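Local coordinates for PrgA (Enterococcus faecalis, PDB 6Z9K), which provides surface exclusion against unwanted conjugation in enterococci and is represented here by its magnesium-bound CAP domain, at residues Ser77-Thr80 with Thr81-Asn85; Lys221-Asp224 with Ser225-Tyr228; Glu33-Ala36 with Thr37-Thr41. One frame throughout, in Å; residues are numbered along the deposited sequence.

Three local contacts, each within one continuous piece of chain, sample the core and two outlying parts of the CAP domain. In chain order come interaction 3 on helix 32-45, interaction 1 on helix 70-90 and interaction 2 in the loop between strands 211-217 and 232-233. Interactions 2 and 3 are surface contacts whose centres each lie about 23 Å from that of the chain, on opposite sides and about 41 Å from each other. Centre to centre, interaction 1 is about 24 Å from interaction 2 and about 25 Å from interaction 3. Interaction 1 is buried in the interior, with the Leu84 side chain about 13 Å from the bound magnesium ion.

Interaction 1: residues Ser77-Thr80 with Thr81-Asn85; sequences SVYT and TELLN
Thr81 grips the carbonyl of Ser77 twice in this part of helix 70-90, through its backbone N and its hydroxyl. Both Thr81 N and Thr81 OG1 donate to Ser77 O, the latter at 2.7 Å. The two donors reach that oxygen from opposite faces of the carbonyl plane, the hydroxyl standing 37° out of it. A chi1 of -55° sets Thr81 OG1 beside its own backbone N and places it within bonding distance of the carbonyl one turn earlier, the usual way a helix satisfies a buried threonine hydroxyl.

Regular i to i+4 backbone bonds run alongside: Glu82 N to Val78 O at 2.9 Å, Leu84 N to Thr80 O at 3.0 Å, and a longer one from Leu83 N to Tyr79 O at 3.3 Å. Tyr79 O, whose backbone bond is the long one, also accepts from a water at 2.9 Å, and the same water donates to Glu82 OE1, tying that carboxylate to the backbone.

The apolar contact is Leu83 CD1 on Tyr79: the methyl approaches the phenol end obliquely, 3.7 Å from Tyr79 CZ, while the hydroxyl bonds to Gln164 O. Separately, on the partly exposed side, the extended Glu82 chain passes Val78, with Glu82 OE2 3.6 Å from Val78 CG1 in a plain van der Waals approach.

Tyr79, Thr80 and Leu83 pack on helix 160-176 through Ile167, Arg168 and Leu171. Thr81 and Leu84 meet Leu197 of strand 196-202, where Ser77 OG also bonds to Val199 N, and Val98 of strand 97-98 touches Ser77 and Thr81.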
# COMPACT_ATOMS: atom_id res chain seq x y z
N SER A 77 -7.72 -3.86 -0.48
CA SER A 77 -6.68 -4.00 -1.54
C SER A 77 -7.01 -3.06 -2.71
O SER A 77 -6.08 -2.43 -3.21
CB SER A 77 -6.57 -5.42 -2.00
OG SER A 77 -5.86 -6.21 -1.04
N VAL A 78 -8.28 -2.98 -3.09
CA VAL A 78 -8.65 -2.14 -4.25
C VAL A 78 -8.39 -0.69 -3.88
O VAL A 78 -7.87 0.08 -4.72
CB VAL A 78 -10.09 -2.38 -4.72
CG1 VAL A 78 -10.48 -1.30 -5.70
CG2 VAL A 78 -10.28 -3.76 -5.30
N TYR A 79 -8.75 -0.25 -2.66
CA TYR A 79 -8.57 1.15 -2.23
C TYR A 79 -7.11 1.57 -2.38
O TYR A 79 -6.74 2.58 -2.98
CB TYR A 79 -8.98 1.30 -0.78
CG TYR A 79 -8.54 2.59 -0.16
CD1 TYR A 79 -9.22 3.78 -0.39
CD2 TYR A 79 -7.44 2.65 0.64
CE1 TYR A 79 -8.81 4.97 0.18
CE2 TYR A 79 -7.00 3.83 1.20
CZ TYR A 79 -7.67 5.02 0.97
OH TYR A 79 -7.27 6.19 1.58
N THR A 80 -6.24 0.67 -1.90
CA THR A 80 -4.79 0.94 -1.85
C THR A 80 -4.19 0.90 -3.26
O THR A 80 -3.43 1.79 -3.63
CB THR A 80 -4.10 -0.11 -0.98
OG1 THR A 80 -4.75 -0.20 0.29
CG2 THR A 80 -2.62 0.20 -0.83
N THR A 81 -4.64 -0.05 -4.05
CA THR A 81 -4.11 -0.25 -5.41
C THR A 81 -4.55 0.93 -6.27
O THR A 81 -3.79 1.37 -7.16
CB THR A 81 -4.49 -1.63 -5.95
OG1 THR A 81 -4.04 -2.64 -5.02
CG2 THR A 81 -3.78 -1.87 -7.26
N GLU A 82 -5.74 1.44 -6.07
CA GLU A 82 -6.19 2.63 -6.85
C GLU A 82 -5.24 3.78 -6.57
O GLU A 82 -4.85 4.50 -7.52
CB GLU A 82 -7.61 3.01 -6.45
CG GLU A 82 -8.68 2.13 -7.10
CD GLU A 82 -10.09 2.44 -6.64
OE1 GLU A 82 -10.24 3.23 -5.70
OE2 GLU A 82 -11.03 1.86 -7.23
N LEU A 83 -4.94 4.03 -5.29
CA LEU A 83 -4.05 5.17 -4.99
C LEU A 83 -2.68 4.96 -5.64
O LEU A 83 -2.13 5.94 -6.22
CB LEU A 83 -3.87 5.33 -3.47
CG LEU A 83 -5.15 5.68 -2.73
CD1 LEU A 83 -4.84 5.86 -1.22
CD2 LEU A 83 -5.83 6.89 -3.29
N LEU A 84 -2.11 3.79 -5.50
CA LEU A 84 -0.76 3.55 -6.03
C LEU A 84 -0.77 3.55 -7.56
O LEU A 84 0.18 4.10 -8.16
CB LEU A 84 -0.20 2.25 -5.45
CG LEU A 84 1.23 1.96 -5.84
CD1 LEU A 84 2.19 3.10 -5.45
CD2 LEU A 84 1.67 0.64 -5.19
N ASN A 85 -1.77 2.96 -8.18
CA ASN A 85 -1.86 2.90 -9.66
C ASN A 85 -2.00 4.33 -10.21
O ASN A 85 -1.51 4.57 -11.33
CB ASN A 85 -3.02 2.07 -10.17
CG ASN A 85 -2.70 0.60 -10.24
OD1 ASN A 85 -1.50 0.27 -10.25
ND2 ASN A 85 -3.73 -0.24 -10.42
O HOH W 1 -8.79 4.54 -3.72

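Interaction 2: residues Lys221-Asp224 with Ser225-Tyr228; sequences KLED and SSQY
The Tyr228 ring meets Leu222 at its edge, and within 221-228 it is met there alone. In the conformer described, one of two modelled for Leu222, Leu222 CD1 lies in the ring plane, 3.4 Å from Tyr228 CD1, and also 3.5 Å from Tyr228 CB. With CG anti to the backbone N (chi1 -176°), Tyr228 sets its ring across the leucine, the two side chains meeting at about a right angle. In that same conformer Leu222 CD2 lies 4.1 Å from Ser226 CB, so the isobutyl group spans both residues.

Between these residues the chain reverses in a type I beta turn from Glu223 to Ser226. Ser226 N closes it on Glu223 O at 3.1 Å; the N-H points well at the oxygen (159°), but the donor stands 59° above the carbonyl plane. A water donates to the same Glu223 O and to Ser226 O, at 2.8 and 2.7 Å respectively, and so spans the two ends of the turn.

The chemistry implies a solvated turn of one direct backbone bond and one water bridge, with Leu222 packed on Phe134, Leu222 and Tyr228 both touching Gln101 of helix 100-112, and the Ser226 and Tyr228 hydroxyls tied to Gly133 O and Thr195 OG1.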
# COMPACT_ATOMS: atom_id res chain seq x y z
N LYS A 221 7.96 -13.58 -10.02
CA LYS A 221 8.14 -14.09 -8.64
C LYS A 221 7.46 -15.43 -8.43
O LYS A 221 7.67 -16.04 -7.38
CB LYS A 221 7.56 -13.09 -7.64
CG LYS A 221 8.33 -11.80 -7.54
CD LYS A 221 9.74 -12.09 -7.10
CE LYS A 221 10.57 -10.92 -6.63
NZ LYS A 221 10.96 -10.07 -7.75
N LEU A 222 6.63 -15.89 -9.35
CA LEU A 222 5.94 -17.19 -9.18
C LEU A 222 6.88 -18.28 -9.65
O LEU A 222 7.58 -18.09 -10.67
CB LEU A 222 4.65 -17.25 -10.01
CG LEU A 222 3.47 -16.43 -9.51
CD1 LEU A 222 2.44 -16.33 -10.62
CD2 LEU A 222 2.84 -17.05 -8.28
N GLU A 223 6.84 -19.43 -8.99
CA GLU A 223 7.53 -20.61 -9.55
C GLU A 223 6.93 -20.94 -10.92
O GLU A 223 5.80 -20.56 -11.18
CB GLU A 223 7.39 -21.83 -8.64
CG GLU A 223 7.94 -21.58 -7.28
CD GLU A 223 9.46 -21.63 -7.16
OE1 GLU A 223 10.13 -21.59 -8.23
OE2 GLU A 223 9.98 -21.70 -5.99
N ASP A 224 7.67 -21.59 -11.80
CA ASP A 224 7.24 -21.82 -13.20
C ASP A 224 5.91 -22.59 -13.31
O ASP A 224 5.13 -22.32 -14.25
CB ASP A 224 8.30 -22.57 -13.98
CG ASP A 224 9.59 -21.78 -14.23
OD1 ASP A 224 9.57 -20.54 -14.13
OD2 ASP A 224 10.57 -22.43 -14.54
N SER A 225 5.66 -23.49 -12.38
CA SER A 225 4.49 -24.40 -12.35
C SER A 225 3.29 -23.70 -11.72
O SER A 225 2.16 -24.22 -11.85
CB SER A 225 4.84 -25.67 -11.58
OG SER A 225 5.06 -25.35 -10.20
N SER A 226 3.47 -22.56 -11.04
CA SER A 226 2.39 -21.92 -10.24
C SER A 226 1.38 -21.16 -11.10
O SER A 226 1.78 -20.39 -11.95
CB SER A 226 2.96 -21.00 -9.21
OG SER A 226 3.75 -21.79 -8.36
N GLN A 227 0.11 -21.33 -10.76
CA GLN A 227 -1.02 -20.67 -11.47
C GLN A 227 -1.07 -19.18 -11.04
O GLN A 227 -0.96 -18.94 -9.86
CB GLN A 227 -2.25 -21.56 -11.27
CG GLN A 227 -2.02 -22.99 -11.82
CD GLN A 227 -3.23 -23.90 -11.83
OE1 GLN A 227 -3.49 -24.61 -12.80
NE2 GLN A 227 -4.00 -23.86 -10.75
N TYR A 228 -0.98 -18.29 -12.01
CA TYR A 228 -1.15 -16.82 -11.93
C TYR A 228 -2.59 -16.47 -12.26
O TYR A 228 -3.24 -17.03 -13.18
CB TYR A 228 -0.19 -16.08 -12.86
CG TYR A 228 -0.23 -14.58 -12.78
CD1 TYR A 228 0.42 -13.90 -11.75
CD2 TYR A 228 -1.01 -13.79 -13.64
CE1 TYR A 228 0.38 -12.52 -11.64
CE2 TYR A 228 -1.05 -12.40 -13.54
CZ TYR A 228 -0.40 -11.75 -12.49
OH TYR A 228 -0.41 -10.39 -12.38
O HOH W 2 4.07 -19.23 -12.90

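Interaction 3: residues Glu33-Ala36 with Thr37-Thr41; sequences EEIA and TLEKT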
# COMPACT_ATOMS: atom_id res chain seq x y z
N GLU A 33 19.49 19.87 -2.61
CA GLU A 33 18.58 21.02 -2.43
C GLU A 33 17.22 20.69 -3.10
O GLU A 33 16.16 20.90 -2.48
CB GLU A 33 19.17 22.31 -2.97
CG GLU A 33 18.30 23.48 -2.60
CD GLU A 33 18.83 24.85 -2.97
OE1 GLU A 33 20.08 25.06 -2.89
OE2 GLU A 33 17.97 25.72 -3.28
N GLU A 34 17.23 20.10 -4.29
CA GLU A 34 15.96 19.76 -4.99
C GLU A 34 15.22 18.64 -4.23
O GLU A 34 13.98 18.64 -4.22
CB GLU A 34 16.22 19.20 -6.38
CG GLU A 34 16.70 20.25 -7.34
CD GLU A 34 17.11 19.67 -8.69
OE1 GLU A 34 18.02 18.82 -8.72
OE2 GLU A 34 16.48 20.07 -9.73
N ILE A 35 15.94 17.66 -3.69
CA ILE A 35 15.29 16.58 -2.88
C ILE A 35 14.58 17.23 -1.69
O ILE A 35 13.41 16.88 -1.43
CB ILE A 35 16.31 15.52 -2.43
CG1 ILE A 35 16.81 14.71 -3.63
CG2 ILE A 35 15.68 14.61 -1.35
CD1 ILE A 35 18.02 13.94 -3.39
N ALA A 36 15.25 18.10 -0.95
CA ALA A 36 14.69 18.73 0.26
C ALA A 36 13.40 19.45 -0.15
O ALA A 36 12.38 19.37 0.58
CB ALA A 36 15.69 19.63 0.92
N THR A 37 13.47 20.21 -1.24
CA THR A 37 12.34 21.05 -1.72
C THR A 37 11.18 20.14 -2.12
O THR A 37 10.05 20.41 -1.73
CB THR A 37 12.79 21.93 -2.90
OG1 THR A 37 13.71 22.91 -2.41
CG2 THR A 37 11.64 22.62 -3.58
N LEU A 38 11.47 19.08 -2.86
CA LEU A 38 10.44 18.12 -3.33
C LEU A 38 9.72 17.51 -2.13
O LEU A 38 8.45 17.41 -2.17
CB LEU A 38 11.06 17.02 -4.20
CG LEU A 38 10.11 15.97 -4.77
CD1 LEU A 38 10.66 15.40 -6.06
CD2 LEU A 38 9.88 14.82 -3.79
N GLU A 39 10.49 17.03 -1.16
CA GLU A 39 9.88 16.31 -0.02
C GLU A 39 9.07 17.30 0.81
O GLU A 39 7.93 16.96 1.22
CB GLU A 39 10.95 15.56 0.75
CG GLU A 39 11.61 14.50 -0.08
CD GLU A 39 12.49 13.53 0.67
OE1 GLU A 39 12.87 13.86 1.84
OE2 GLU A 39 12.85 12.52 0.07
N LYS A 40 9.59 18.50 1.04
CA LYS A 40 8.85 19.48 1.87
C LYS A 40 7.54 19.86 1.17
O LYS A 40 6.45 19.86 1.83
CB LYS A 40 9.72 20.70 2.14
CG LYS A 40 9.04 21.77 2.98
CD LYS A 40 9.91 22.99 3.08
CE LYS A 40 9.24 24.13 3.82
NZ LYS A 40 9.62 24.04 5.25
N THR A 41 7.60 20.07 -0.14
CA THR A 41 6.43 20.46 -0.97
C THR A 41 5.42 19.30 -0.90
O THR A 41 4.21 19.49 -0.66
CB THR A 41 6.83 20.69 -2.44
OG1 THR A 41 7.70 21.82 -2.43
CG2 THR A 41 5.65 20.94 -3.35
O HOH W 3 15.02 24.20 -4.17
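Ile35 and Glu39 lie side by side on one flank of helix 32-45, pointing the same way. The closest approach of their side chains is 3.8 Å, from Ile35 CG2 to Glu39 OE2, so the methyl branch runs alongside the carboxylate. Glu39 CG is nearer still to the backbone, 3.3 Å from Ile35 O, because chi1 of -63° lays it beside its own N and over the preceding turn.

Beneath these side chains, four consecutive i to i+4 bonds fix the spacing. Glu39 N to Ile35 O (2.9 Å) carries the pair itself, with an N-H...O angle of 163°, and those of Thr37, Leu38 and Lys40 to Glu33, Glu34 and Ala36 flank it.

Thr41 OG1 adds a side-chain bond, donating to Thr37 O at 2.8 Å; that oxygen also accepts from Thr41 N, on the opposite face of its carbonyl. A water lies 2.5 Å from Thr37 OG1 and makes only a weak, long bond to Glu33 OE2.

Farther out, Tyr26 OH and Tyr183 OH both bond to Glu39 OE2 and so hold the carboxylate in place. Ile35 and Leu38 pack on Tyr26 of helix 26-29 and on Leu30 of the loop after it, and a salt bridge from Glu34 OE2 to Lys21 NZ ties helix 32-45 to the chain before helix 26-29.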